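Local coordinates for protein hypothetical glycoside hydrolase (Parabacteroides distasonis, PDB 3TAW) that is of unknown function but probably belongs to the glycoside hydrolase-like proteins built on a five-bladed beta-propeller, at residues Thr126-Tyr131 against Thr149-Lys154; Val63-Ala68 against Leu83-Ser88; Val132-Gln137 against Leu145-Ser150; Tyr35-Glu40 against Ala101-Lys106. All blocks are in the same frame, centred on the assembly; numbering follows the deposited sequence.

Interaction 1: Thr126-Tyr131 against Thr149-Lys154; sequences TEDGTY and TSKDLK
L153 and Y131 meet at the heart of the contact. The L153 methyl CD2 sits over one face of the Y131 ring, 3.9 Å from the ring centroid, in a CH-pi contact that reaches the rim at CG (CD2 to CG 3.5 Å). Near the ring plane, at the edge, lie the carbonyl oxygens of S150 and K151. A flat aromatic suits the place because it offers a face to the leucine and a polarised C-H edge to the carbonyls. Behind it the backbones pair: Y131 N gives S150 O a 2.8 Å hydrogen bond and S150 N returns one to Y131 O, the last antiparallel hydrogen-bonded pair of strands 131-138 and 143-150.

K151, its chain bent about the CB-CG bond (chi2 -68°), brings CD alongside G129 O and ends in a 3.0 Å hydrogen bond from NZ to T130 OG1. A water bridges G129 O and K151 O.

These residues lie at one end of a propeller blade. T126 to G129 form the type I turn of the hairpin linking strand 117-125 to strand 131-138, where G129, at phi 89°, accepts a backbone shape costly for other residues. T126 OG1 accepts from T130 N at 3.0 Å, fixing the threonine that K151 grips. In the partner segment, S150 OG accepts from L153 N in an ST motif, which turns the chain and presents L153 to the ring. Farther out, Y131 OH bonds to I57 O, D152 OD2 to H155, and T56 of strand 49-58 touches both Y131 and L153.

Interaction 2: Val63-Ala68 against Leu83-Ser88; sequences VVMYRA and LGYATS. With EDO (1,2-ethanediol), chain M.
V63 lays its CG1 methyl over the face of the Y85 ring, 4.0 Å from the centroid; Y85 has CG anti to its backbone N (chi1 -176°), which leans the ring toward the T87 end of its strand, to V63. V64 continues the antiparallel ladder: V64 N bonds to A86 O at 2.8 Å, and A86 N to V64 O. The CA of M65, a selenomethionine, makes a CA-H...O contact of 3.1 Å with G84 O, a buried oxygen with no conventional donor in the model, while the flexible selenoether chain carries CE to L83 CB at 4.0 Å.

Y66 spreads its ring over G84 CA, which stands 3.7 Å above the ring plane. Glycine suits this spot because a CB would run into the ring. G84 N bonds to Y66 O at 2.9 Å, and a water joins Y66 OH to Y85 N, although that hydroxyl also bonds E46 and R96. R67 sends its guanidinium to salt bridges with D120 and E69.

The pair forms the central hairpin of a blade: strand 49-58 flanks V63-A68, strand 95-96 flanks strand 81-88, and strand 117-125 of the next blade packs on M65 and L83.

Interaction 3: Val132-Gln137 against Leu145-Ser150; sequences VLLYTQ and LAVATS. With EDO (1,2-ethanediol), chain K.
Y135 and A146 face each other as an antiparallel hydrogen-bonded pair. The tyrosine CB puts CG between the backbone N and the carbonyl carbon (chi1 67°), folding the ring across the neighbouring strand instead of off the sheet. CD1 therefore lies 3.5 Å from A146 O. CE1 next comes within 4.1 Å of A148 CB, an oblique approach. Farther along, CZ reaches A146 CB at 3.8 Å, and that methyl sits over one ring face, offset toward the rim, as a CH-pi donor. L133 O lies at the ring edge, in its plane. The hydroxyl takes a bond from a water that also donates to V147 O, and is itself hydrogen-bonded to E113.

Alanine fits as A146 and A148 because a small methyl lets the tyrosine lie close to the strand. Q137 closes over the same A146 methyl, its amide carbon CD 3.4 Å from A146 CB, and its NE2 shares E113 as a partner, so the two polar tips are anchored together.

On the other face V132, L134, L145 and V147 make the aliphatic contacts, flanked by T136 and T149. L134 CD1 lies against V147 CG2 (3.8 Å), the two chains side by side, and strand 179-186 covers this face. Four backbone bonds hold the strands, among them L133 N to A148 O (2.8 Å, 171° at the hydrogen). Such a strongly twisted antiparallel hairpin, whose short segments run at 141° to each other, is what forms the middle of a four-stranded propeller blade, with one face packed against the next blade.

Interaction 4: Tyr35-Glu40 against Ala101-Lys106; sequences YCPMRE and AFYPAK. With EDO (1,2-ethanediol), chain N; ACT (acetate ion), chain E.
P37 and M38 supply the close-packed part of this contact, pressed on P104 and A105. The selenium of M38, a selenomethionine whose CG is anti to the backbone N (chi1 177°), carrying the chain outward before it bends at chi3, lies 3.7 Å from P104 CG, a large polarisable atom against a rigid ring. P37 CG rests 3.8 Å from A105 CB and approaches Y103 CE1 obliquely. Both prolines are rigid and lack an amide N-H, and alanine lets the backbones come together, with M38 CA and A105 CA 4.7 Å apart.

The outer side is looser. K106, extended beyond CG, runs past P37 O to E40, where NZ and OE2 make a 2.9 Å salt bridge whose hydrogen bond is weak; the two chains cross at about a right angle. A water links M38 O with the same NZ. An acetate ion and an ethanediol, probably from the crystallisation liquor, lie by Y103: acetate OXT, in the ring plane, accepts from its OH at 2.6 Å, while ethanediol lies over a ring face and bonds to the Y103 backbone.

Apolar contacts thus probably contribute most to the fit between the loops, whereas water probably weakens the solvent-side ion pair.

Along the chain, interaction 2 is nested within the loop closed by interaction 4; interaction 1 opens next and interaction 3 just after it, both ending on strand 143-150, where they share T149 and S150. Interaction 2 is the middle hairpin of one four-stranded blade, interaction 3 that of the next, and interaction 1 the end of the second blade; centres of 1 and 3 lie about 12 Å apart. The blades meet where L83 touches L133 and L153 packs on Y85 and V63. Interaction 4 is peripheral, its centre about 22 Å from the centre of the chain, yet A101 and F102 join it to L83 through a classic beta bulge. These contacts join two neighbouring blades, consistent with a propeller.

Interaction 1: Thr126-Tyr131 against Thr149-Lys154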
loop_
_atom_site.group_PDB
_atom_site.type_symbol
_atom_site.label_atom_id
_atom_site.label_comp_id
_atom_site.label_asym_id
_atom_site.label_seq_id
_atom_site.Cartn_x
_atom_site.Cartn_y
_atom_site.Cartn_z
ATOM N N THR A 126 8.437 13.043 4.606
ATOM C CA THR A 126 9.324 14.058 4.017
ATOM C C THR A 126 10.556 14.269 4.872
ATOM O O THR A 126 10.607 13.821 6.021
ATOM C CB THR A 126 8.630 15.410 3.838
ATOM O OG1 THR A 126 8.328 15.964 5.120
ATOM C CG2 THR A 126 7.352 15.249 3.031
ATOM N N GLU A 127 11.558 14.931 4.302
ATOM C CA GLU A 127 12.778 15.220 5.032
ATOM C C GLU A 127 12.491 16.077 6.254
ATOM O O GLU A 127 13.202 15.958 7.235
ATOM C CB GLU A 127 13.820 15.915 4.146
ATOM C CG GLU A 127 14.311 15.060 3.015
ATOM C CD GLU A 127 15.460 15.662 2.237
ATOM O OE1 GLU A 127 15.951 16.735 2.615
ATOM O OE2 GLU A 127 15.881 15.063 1.233
ATOM N N ASP A 128 11.474 16.935 6.193
ATOM C CA ASP A 128 11.145 17.789 7.343
ATOM C C ASP A 128 10.164 17.146 8.321
ATOM O O ASP A 128 9.649 17.816 9.235
ATOM C CB ASP A 128 10.687 19.187 6.895
ATOM C CG ASP A 128 9.264 19.234 6.384
ATOM O OD1 ASP A 128 8.677 18.190 6.030
ATOM O OD2 ASP A 128 8.704 20.357 6.322
ATOM N N GLY A 129 9.919 15.851 8.149
ATOM C CA GLY A 129 9.207 15.055 9.148
ATOM C C GLY A 129 7.691 15.013 9.015
ATOM O O GLY A 129 6.987 14.667 9.988
ATOM N N THR A 130 7.177 15.339 7.832
ATOM C CA THR A 130 5.750 15.219 7.564
ATOM C C THR A 130 5.402 13.845 6.973
ATOM O O THR A 130 5.995 13.429 5.972
ATOM C CB THR A 130 5.252 16.308 6.617
ATOM O OG1 THR A 130 5.561 17.595 7.172
ATOM C CG2 THR A 130 3.731 16.160 6.390
ATOM N N TYR A 131 4.501 13.133 7.650
ATOM C CA TYR A 131 4.010 11.851 7.175
ATOM C C TYR A 131 2.891 12.097 6.179
ATOM O O TYR A 131 1.918 12.833 6.463
ATOM C CB TYR A 131 3.569 10.940 8.323
ATOM C CG TYR A 131 4.716 10.586 9.231
ATOM C CD1 TYR A 131 5.557 9.529 8.915
ATOM C CD2 TYR A 131 5.013 11.347 10.371
ATOM C CE1 TYR A 131 6.635 9.198 9.703
ATOM C CE2 TYR A 131 6.096 11.015 11.185
ATOM C CZ TYR A 131 6.904 9.933 10.856
ATOM O OH TYR A 131 8.007 9.610 11.647
ATOM N N THR A 149 -2.042 14.325 5.830
ATOM C CA THR A 149 -0.730 14.538 6.413
ATOM C C THR A 149 -0.769 14.734 7.940
ATOM O O THR A 149 -1.795 15.137 8.508
ATOM C CB THR A 149 0.042 15.713 5.762
ATOM O OG1 THR A 149 -0.536 16.963 6.160
ATOM C CG2 THR A 149 0.031 15.609 4.214
ATOM N N SER A 150 0.356 14.435 8.582
ATOM C CA SER A 150 0.510 14.616 10.029
ATOM C C SER A 150 1.984 14.660 10.382
ATOM O O SER A 150 2.827 14.239 9.594
ATOM C CB SER A 150 -0.146 13.477 10.822
ATOM O OG SER A 150 0.556 12.261 10.644
ATOM N N LYS A 151 2.282 15.166 11.571
ATOM C CA LYS A 151 3.645 15.130 12.106
ATOM C C LYS A 151 3.831 13.976 13.093
ATOM O O LYS A 151 4.965 13.612 13.404
ATOM C CB LYS A 151 3.967 16.445 12.799
ATOM C CG LYS A 151 3.947 17.626 11.888
ATOM C CD LYS A 151 5.091 17.531 10.905
ATOM C CE LYS A 151 5.413 18.849 10.248
ATOM N NZ LYS A 151 6.774 18.762 9.634
ATOM N N ASP A 152 2.714 13.431 13.594
ATOM C CA ASP A 152 2.746 12.466 14.689
ATOM C C ASP A 152 1.894 11.221 14.455
ATOM O O ASP A 152 1.683 10.446 15.391
ATOM C CB ASP A 152 2.295 13.135 15.981
ATOM C CG ASP A 152 0.817 13.501 15.978
ATOM O OD1 ASP A 152 0.125 13.380 14.950
ATOM O OD2 ASP A 152 0.351 13.944 17.043
ATOM N N LEU A 153 1.370 11.070 13.239
ATOM C CA LEU A 153 0.579 9.915 12.827
ATOM C C LEU A 153 -0.771 9.797 13.552
ATOM O O LEU A 153 -1.463 8.772 13.422
ATOM C CB LEU A 153 1.390 8.609 12.965
ATOM C CG LEU A 153 2.668 8.509 12.124
ATOM C CD1 LEU A 153 3.473 7.277 12.530
ATOM C CD2 LEU A 153 2.349 8.498 10.630
ATOM N N LYS A 154 -1.167 10.858 14.260
ATOM C CA LYS A 154 -2.434 10.885 15.010
ATOM C C LYS A 154 -3.267 12.131 14.797
ATOM O O LYS A 154 -4.496 12.032 14.785
ATOM C CB LYS A 154 -2.182 10.653 16.496
ATOM C CG LYS A 154 -1.689 9.232 16.707
ATOM C CD LYS A 154 -1.574 8.826 18.117
ATOM C CE LYS A 154 -1.421 7.319 18.180
ATOM N NZ LYS A 154 -1.147 6.898 19.574
HETATM O O HOH W 1 7.415 14.215 12.590
#

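Interaction 2: Val63-Ala68 against Leu83-Ser88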
loop_
_atom_site.group_PDB
_atom_site.type_symbol
_atom_site.label_atom_id
_atom_site.label_comp_id
_atom_site.label_asym_id
_atom_site.label_seq_id
_atom_site.Cartn_x
_atom_site.Cartn_y
_atom_site.Cartn_z
ATOM N N VAL A 63 6.137 1.733 13.134
ATOM C CA VAL A 63 4.684 1.911 13.283
ATOM C C VAL A 63 4.028 1.213 12.116
ATOM O O VAL A 63 4.361 1.464 10.962
ATOM C CB VAL A 63 4.275 3.400 13.359
ATOM C CG1 VAL A 63 2.728 3.555 13.351
ATOM C CG2 VAL A 63 4.921 4.074 14.604
ATOM N N VAL A 64 3.090 0.325 12.414
ATOM C CA VAL A 64 2.259 -0.273 11.392
ATOM C C VAL A 64 0.870 0.282 11.585
ATOM O O VAL A 64 0.304 0.181 12.691
ATOM C CB VAL A 64 2.257 -1.791 11.477
ATOM C CG1 VAL A 64 1.089 -2.391 10.642
ATOM C CG2 VAL A 64 3.619 -2.333 10.992
HETATM N N MSE A 65 0.310 0.831 10.508
HETATM C CA MSE A 65 -1.080 1.270 10.500
HETATM C C MSE A 65 -1.859 0.292 9.630
HETATM O O MSE A 65 -1.821 0.339 8.402
HETATM C CB MSE A 65 -1.194 2.734 10.040
HETATM C CG MSE A 65 -0.558 3.676 11.044
HETATM SE SE MSE A 65 -0.885 5.559 10.664
HETATM C CE MSE A 65 -2.798 5.715 10.768
ATOM N N TYR A 66 -2.529 -0.635 10.288
ATOM C CA TYR A 66 -3.192 -1.736 9.585
ATOM C C TYR A 66 -4.619 -1.388 9.204
ATOM O O TYR A 66 -5.316 -0.632 9.896
ATOM C CB TYR A 66 -3.126 -3.014 10.407
ATOM C CG TYR A 66 -3.648 -2.909 11.829
ATOM C CD1 TYR A 66 -2.818 -2.509 12.873
ATOM C CD2 TYR A 66 -4.959 -3.242 12.136
ATOM C CE1 TYR A 66 -3.283 -2.438 14.204
ATOM C CE2 TYR A 66 -5.434 -3.178 13.427
ATOM C CZ TYR A 66 -4.582 -2.757 14.477
ATOM O OH TYR A 66 -5.029 -2.711 15.769
ATOM N N ARG A 67 -5.058 -1.940 8.078
ATOM C CA ARG A 67 -6.436 -1.811 7.665
ATOM C C ARG A 67 -7.261 -2.743 8.516
ATOM O O ARG A 67 -7.024 -3.935 8.509
ATOM C CB ARG A 67 -6.609 -2.167 6.193
ATOM C CG ARG A 67 -8.055 -2.027 5.717
ATOM C CD ARG A 67 -8.202 -2.447 4.260
ATOM N NE ARG A 67 -9.591 -2.617 3.869
ATOM C CZ ARG A 67 -10.004 -2.976 2.650
ATOM N NH1 ARG A 67 -9.135 -3.180 1.662
ATOM N NH2 ARG A 67 -11.300 -3.128 2.417
ATOM N N ALA A 68 -8.214 -2.197 9.269
ATOM C CA ALA A 68 -9.059 -3.002 10.140
ATOM C C ALA A 68 -10.496 -2.905 9.652
ATOM O O ALA A 68 -10.974 -1.827 9.334
ATOM C CB ALA A 68 -8.983 -2.508 11.584
ATOM N N LEU A 83 -8.068 2.585 10.257
ATOM C CA LEU A 83 -6.677 2.255 10.421
ATOM C C LEU A 83 -6.271 2.203 11.881
ATOM O O LEU A 83 -6.450 3.172 12.623
ATOM C CB LEU A 83 -5.795 3.292 9.711
ATOM C CG LEU A 83 -6.126 3.576 8.257
ATOM C CD1 LEU A 83 -5.111 4.515 7.651
ATOM C CD2 LEU A 83 -6.306 2.275 7.400
ATOM N N GLY A 84 -5.677 1.084 12.246
ATOM C CA GLY A 84 -5.092 0.880 13.561
ATOM C C GLY A 84 -3.727 1.507 13.677
ATOM O O GLY A 84 -3.178 2.029 12.699
ATOM N N TYR A 85 -3.191 1.516 14.893
ATOM C CA TYR A 85 -1.878 2.090 15.166
ATOM C C TYR A 85 -1.138 1.114 16.083
ATOM O O TYR A 85 -1.551 0.875 17.220
ATOM C CB TYR A 85 -2.027 3.450 15.845
ATOM C CG TYR A 85 -0.738 4.183 16.095
ATOM C CD1 TYR A 85 0.005 3.946 17.252
ATOM C CD2 TYR A 85 -0.259 5.134 15.197
ATOM C CE1 TYR A 85 1.203 4.643 17.494
ATOM C CE2 TYR A 85 0.935 5.816 15.429
ATOM C CZ TYR A 85 1.662 5.564 16.568
ATOM O OH TYR A 85 2.856 6.244 16.815
ATOM N N ALA A 86 -0.053 0.538 15.585
ATOM C CA ALA A 86 0.690 -0.476 16.324
ATOM C C ALA A 86 2.171 -0.152 16.257
ATOM O O ALA A 86 2.679 0.182 15.179
ATOM C CB ALA A 86 0.429 -1.847 15.727
ATOM N N THR A 87 2.871 -0.271 17.385
ATOM C CA THR A 87 4.297 0.036 17.426
ATOM C C THR A 87 5.138 -1.197 17.781
ATOM O O THR A 87 4.679 -2.112 18.476
ATOM C CB THR A 87 4.647 1.126 18.443
ATOM O OG1 THR A 87 4.450 0.625 19.772
ATOM C CG2 THR A 87 3.801 2.377 18.236
ATOM N N SER A 88 6.395 -1.186 17.340
ATOM C CA SER A 88 7.288 -2.311 17.625
ATOM C C SER A 88 8.733 -1.855 17.657
ATOM O O SER A 88 9.100 -0.911 16.948
ATOM C CB SER A 88 7.149 -3.395 16.536
ATOM O OG SER A 88 8.008 -4.482 16.814
HETATM C C1 EDO M . 6.554 -1.904 21.538
HETATM O O1 EDO M . 6.584 -0.584 21.025
HETATM C C2 EDO M . 6.581 -1.800 23.055
HETATM O O2 EDO M . 7.773 -1.111 23.462
HETATM O O HOH W 2 -4.374 -0.352 16.700
#

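Interaction 3: Val132-Gln137 against Leu145-Ser150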
loop_
_atom_site.group_PDB
_atom_site.type_symbol
_atom_site.label_atom_id
_atom_site.label_comp_id
_atom_site.label_asym_id
_atom_site.label_seq_id
_atom_site.Cartn_x
_atom_site.Cartn_y
_atom_site.Cartn_z
ATOM N N VAL A 132 3.020 11.457 5.017
ATOM C CA VAL A 132 2.077 11.621 3.926
ATOM C C VAL A 132 1.390 10.261 3.708
ATOM O O VAL A 132 2.039 9.287 3.359
ATOM C CB VAL A 132 2.753 12.075 2.614
ATOM C CG1 VAL A 132 1.701 12.238 1.491
ATOM C CG2 VAL A 132 3.544 13.397 2.858
ATOM N N LEU A 133 0.084 10.242 3.959
ATOM C CA LEU A 133 -0.750 9.061 3.903
ATOM C C LEU A 133 -1.590 9.110 2.644
ATOM O O LEU A 133 -2.330 10.079 2.419
ATOM C CB LEU A 133 -1.653 9.041 5.148
ATOM C CG LEU A 133 -2.742 7.982 5.245
ATOM C CD1 LEU A 133 -2.166 6.557 5.219
ATOM C CD2 LEU A 133 -3.593 8.222 6.528
ATOM N N LEU A 134 -1.423 8.073 1.806
ATOM C CA LEU A 134 -2.204 7.872 0.598
ATOM C C LEU A 134 -3.067 6.668 0.854
ATOM O O LEU A 134 -2.558 5.609 1.236
ATOM C CB LEU A 134 -1.302 7.602 -0.606
ATOM C CG LEU A 134 -0.781 8.830 -1.375
ATOM C CD1 LEU A 134 -1.884 9.458 -2.271
ATOM C CD2 LEU A 134 -0.144 9.855 -0.467
ATOM N N TYR A 135 -4.384 6.828 0.668
ATOM C CA TYR A 135 -5.352 5.800 1.040
ATOM C C TYR A 135 -6.578 5.884 0.149
ATOM O O TYR A 135 -6.726 6.830 -0.628
ATOM C CB TYR A 135 -5.769 5.963 2.517
ATOM C CG TYR A 135 -6.565 7.226 2.803
ATOM C CD1 TYR A 135 -5.938 8.450 2.971
ATOM C CD2 TYR A 135 -7.954 7.183 2.939
ATOM C CE1 TYR A 135 -6.667 9.618 3.225
ATOM C CE2 TYR A 135 -8.691 8.331 3.218
ATOM C CZ TYR A 135 -8.046 9.537 3.359
ATOM O OH TYR A 135 -8.770 10.649 3.661
ATOM N N THR A 136 -7.432 4.873 0.240
ATOM C CA THR A 136 -8.650 4.828 -0.552
ATOM C C THR A 136 -9.845 5.262 0.283
ATOM O O THR A 136 -10.063 4.743 1.380
ATOM C CB THR A 136 -8.957 3.403 -1.020
ATOM O OG1 THR A 136 -7.793 2.829 -1.612
ATOM C CG2 THR A 136 -10.154 3.398 -2.024
ATOM N N GLN A 137 -10.599 6.212 -0.235
ATOM C CA GLN A 137 -11.897 6.599 0.341
ATOM C C GLN A 137 -12.941 5.702 -0.287
ATOM O O GLN A 137 -12.976 5.574 -1.524
ATOM C CB GLN A 137 -12.215 8.053 0.009
ATOM C CG GLN A 137 -11.146 9.055 0.440
ATOM C CD GLN A 137 -11.562 10.465 0.123
ATOM O OE1 GLN A 137 -11.838 10.790 -1.049
ATOM N NE2 GLN A 137 -11.610 11.326 1.144
ATOM N N LEU A 145 -8.501 7.646 -4.439
ATOM C CA LEU A 145 -7.213 7.855 -3.794
ATOM C C LEU A 145 -7.208 9.241 -3.157
ATOM O O LEU A 145 -7.461 10.241 -3.840
ATOM C CB LEU A 145 -6.116 7.756 -4.856
ATOM C CG LEU A 145 -4.671 7.783 -4.430
ATOM C CD1 LEU A 145 -4.317 6.566 -3.510
ATOM C CD2 LEU A 145 -3.813 7.812 -5.697
ATOM N N ALA A 146 -6.868 9.314 -1.878
ATOM C CA ALA A 146 -6.883 10.577 -1.153
ATOM C C ALA A 146 -5.621 10.724 -0.308
ATOM O O ALA A 146 -4.879 9.760 -0.089
ATOM C CB ALA A 146 -8.176 10.682 -0.285
ATOM N N VAL A 147 -5.386 11.944 0.149
ATOM C CA VAL A 147 -4.167 12.310 0.854
ATOM C C VAL A 147 -4.458 12.903 2.229
ATOM O O VAL A 147 -5.371 13.723 2.386
ATOM C CB VAL A 147 -3.369 13.363 0.050
ATOM C CG1 VAL A 147 -2.015 13.662 0.727
ATOM C CG2 VAL A 147 -3.147 12.891 -1.421
ATOM N N ALA A 148 -3.672 12.502 3.222
ATOM C CA ALA A 148 -3.703 13.149 4.518
ATOM C C ALA A 148 -2.281 13.296 5.016
ATOM O O ALA A 148 -1.386 12.520 4.619
ATOM C CB ALA A 148 -4.614 12.345 5.523
ATOM N N THR A 149 -2.042 14.325 5.830
ATOM C CA THR A 149 -0.730 14.538 6.413
ATOM C C THR A 149 -0.769 14.734 7.940
ATOM O O THR A 149 -1.795 15.137 8.508
ATOM C CB THR A 149 0.042 15.713 5.762
ATOM O OG1 THR A 149 -0.536 16.963 6.160
ATOM C CG2 THR A 149 0.031 15.609 4.214
ATOM N N SER A 150 0.356 14.435 8.582
ATOM C CA SER A 150 0.510 14.616 10.029
ATOM C C SER A 150 1.984 14.660 10.382
ATOM O O SER A 150 2.827 14.239 9.594
ATOM C CB SER A 150 -0.146 13.477 10.822
ATOM O OG SER A 150 0.556 12.261 10.644
HETATM C C1 EDO K . -9.923 10.280 -8.272
HETATM O O1 EDO K . -10.506 9.062 -7.852
HETATM C C2 EDO K . -9.445 11.202 -7.141
HETATM O O2 EDO K . -8.166 10.911 -6.573
HETATM O O HOH W 3 -8.071 13.080 2.488
#

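Interaction 4: Tyr35-Glu40 against Ala101-Lys106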
loop_
_atom_site.group_PDB
_atom_site.type_symbol
_atom_site.label_atom_id
_atom_site.label_comp_id
_atom_site.label_asym_id
_atom_site.label_seq_id
_atom_site.Cartn_x
_atom_site.Cartn_y
_atom_site.Cartn_z
ATOM N N TYR A 35 -15.734 4.439 20.058
ATOM C CA TYR A 35 -16.907 5.237 19.727
ATOM C C TYR A 35 -16.721 5.909 18.383
ATOM O O TYR A 35 -15.907 6.846 18.228
ATOM C CB TYR A 35 -17.224 6.270 20.792
ATOM C CG TYR A 35 -18.564 6.906 20.515
ATOM C CD1 TYR A 35 -19.739 6.250 20.844
ATOM C CD2 TYR A 35 -18.659 8.152 19.901
ATOM C CE1 TYR A 35 -20.951 6.822 20.589
ATOM C CE2 TYR A 35 -19.896 8.735 19.631
ATOM C CZ TYR A 35 -21.037 8.048 19.971
ATOM O OH TYR A 35 -22.292 8.585 19.733
ATOM N N CYS A 36 -17.477 5.398 17.407
ATOM C CA CYS A 36 -17.386 5.849 16.024
ATOM C C CYS A 36 -18.192 7.116 15.780
ATOM O O CYS A 36 -19.412 7.137 16.017
ATOM C CB CYS A 36 -17.918 4.763 15.111
ATOM S SG CYS A 36 -17.975 5.274 13.357
ATOM N N PRO A 37 -17.539 8.189 15.304
ATOM C CA PRO A 37 -18.254 9.440 15.074
ATOM C C PRO A 37 -19.115 9.424 13.815
ATOM O O PRO A 37 -19.948 10.314 13.657
ATOM C CB PRO A 37 -17.122 10.466 14.925
ATOM C CG PRO A 37 -16.012 9.706 14.388
ATOM C CD PRO A 37 -16.104 8.309 14.963
HETATM N N MSE A 38 -18.884 8.454 12.927
HETATM C CA MSE A 38 -19.701 8.283 11.717
HETATM C C MSE A 38 -21.033 7.630 12.090
HETATM O O MSE A 38 -22.098 8.121 11.690
HETATM C CB MSE A 38 -18.955 7.445 10.662
HETATM C CG MSE A 38 -19.761 7.155 9.390
HETATM SE SE MSE A 38 -18.854 5.979 8.177
HETATM C CE MSE A 38 -19.216 4.310 9.018
ATOM N N ARG A 39 -20.961 6.523 12.839
ATOM C CA ARG A 39 -22.134 5.775 13.308
ATOM C C ARG A 39 -22.772 6.417 14.546
ATOM O O ARG A 39 -23.957 6.193 14.840
ATOM C CB ARG A 39 -21.734 4.327 13.661
ATOM C CG ARG A 39 -21.063 3.508 12.536
ATOM C CD ARG A 39 -22.055 3.131 11.464
ATOM N NE ARG A 39 -21.555 2.118 10.533
ATOM C CZ ARG A 39 -22.111 1.887 9.342
ATOM N NH1 ARG A 39 -23.154 2.601 8.957
ATOM N NH2 ARG A 39 -21.615 0.964 8.523
ATOM N N GLU A 40 -21.982 7.211 15.283
ATOM C CA GLU A 40 -22.384 7.695 16.618
ATOM C C GLU A 40 -22.796 6.501 17.476
ATOM O O GLU A 40 -23.891 6.433 18.051
ATOM C CB GLU A 40 -23.450 8.805 16.554
ATOM C CG GLU A 40 -22.871 10.035 15.830
ATOM C CD GLU A 40 -23.727 11.261 15.808
ATOM O OE1 GLU A 40 -24.918 11.208 16.194
ATOM O OE2 GLU A 40 -23.180 12.313 15.378
ATOM N N ALA A 101 -6.415 5.159 14.645
ATOM C CA ALA A 101 -5.767 6.465 14.456
ATOM C C ALA A 101 -6.284 7.228 13.228
ATOM O O ALA A 101 -6.042 8.437 13.107
ATOM C CB ALA A 101 -4.257 6.289 14.362
ATOM N N PHE A 102 -6.991 6.528 12.347
ATOM C CA PHE A 102 -7.552 7.123 11.122
ATOM C C PHE A 102 -8.841 6.409 10.769
ATOM O O PHE A 102 -8.931 5.181 10.881
ATOM C CB PHE A 102 -6.529 7.008 9.994
ATOM C CG PHE A 102 -6.732 7.985 8.884
ATOM C CD1 PHE A 102 -6.269 9.282 8.995
ATOM C CD2 PHE A 102 -7.362 7.608 7.709
ATOM C CE1 PHE A 102 -6.447 10.202 7.970
ATOM C CE2 PHE A 102 -7.549 8.528 6.677
ATOM C CZ PHE A 102 -7.068 9.819 6.795
ATOM N N TYR A 103 -9.866 7.183 10.425
ATOM C CA TYR A 103 -11.219 6.636 10.282
ATOM C C TYR A 103 -12.146 7.658 9.642
ATOM O O TYR A 103 -11.856 8.861 9.644
ATOM C CB TYR A 103 -11.771 6.240 11.676
ATOM C CG TYR A 103 -11.512 7.285 12.712
ATOM C CD1 TYR A 103 -12.375 8.348 12.878
ATOM C CD2 TYR A 103 -10.353 7.235 13.504
ATOM C CE1 TYR A 103 -12.125 9.339 13.825
ATOM C CE2 TYR A 103 -10.087 8.202 14.426
ATOM C CZ TYR A 103 -10.982 9.266 14.586
ATOM O OH TYR A 103 -10.725 10.260 15.504
ATOM N N PRO A 104 -13.266 7.181 9.074
ATOM C CA PRO A 104 -14.243 8.105 8.528
ATOM C C PRO A 104 -14.958 8.839 9.676
ATOM O O PRO A 104 -15.077 8.298 10.787
ATOM C CB PRO A 104 -15.210 7.185 7.780
ATOM C CG PRO A 104 -15.158 5.898 8.538
ATOM C CD PRO A 104 -13.704 5.776 8.951
ATOM N N ALA A 105 -15.416 10.062 9.419
ATOM C CA ALA A 105 -15.983 10.880 10.468
ATOM C C ALA A 105 -16.912 11.906 9.844
ATOM O O ALA A 105 -17.066 11.927 8.621
ATOM C CB ALA A 105 -14.861 11.567 11.259
ATOM N N LYS A 106 -17.526 12.747 10.672
ATOM C CA LYS A 106 -18.370 13.844 10.162
ATOM C C LYS A 106 -17.457 15.054 9.927
ATOM O O LYS A 106 -17.527 16.092 10.609
ATOM C CB LYS A 106 -19.524 14.119 11.140
ATOM C CG LYS A 106 -20.471 12.936 11.222
ATOM C CD LYS A 106 -21.783 13.222 11.953
ATOM C CE LYS A 106 -22.669 11.956 11.918
ATOM N NZ LYS A 106 -23.969 12.118 12.626
HETATM C C1 EDO N . -8.838 11.040 12.501
HETATM O O1 EDO N . -7.743 11.780 11.965
HETATM C C2 EDO N . -9.843 10.846 11.387
HETATM O O2 EDO N . -9.294 9.992 10.373
HETATM C C ACT E . -13.554 11.744 16.629
HETATM O O ACT E . -13.501 10.645 17.255
HETATM O OXT ACT E . -12.533 12.100 15.970
HETATM C CH3 ACT E . -14.781 12.613 16.652
HETATM O O HOH W 4 -24.874 9.047 12.775
#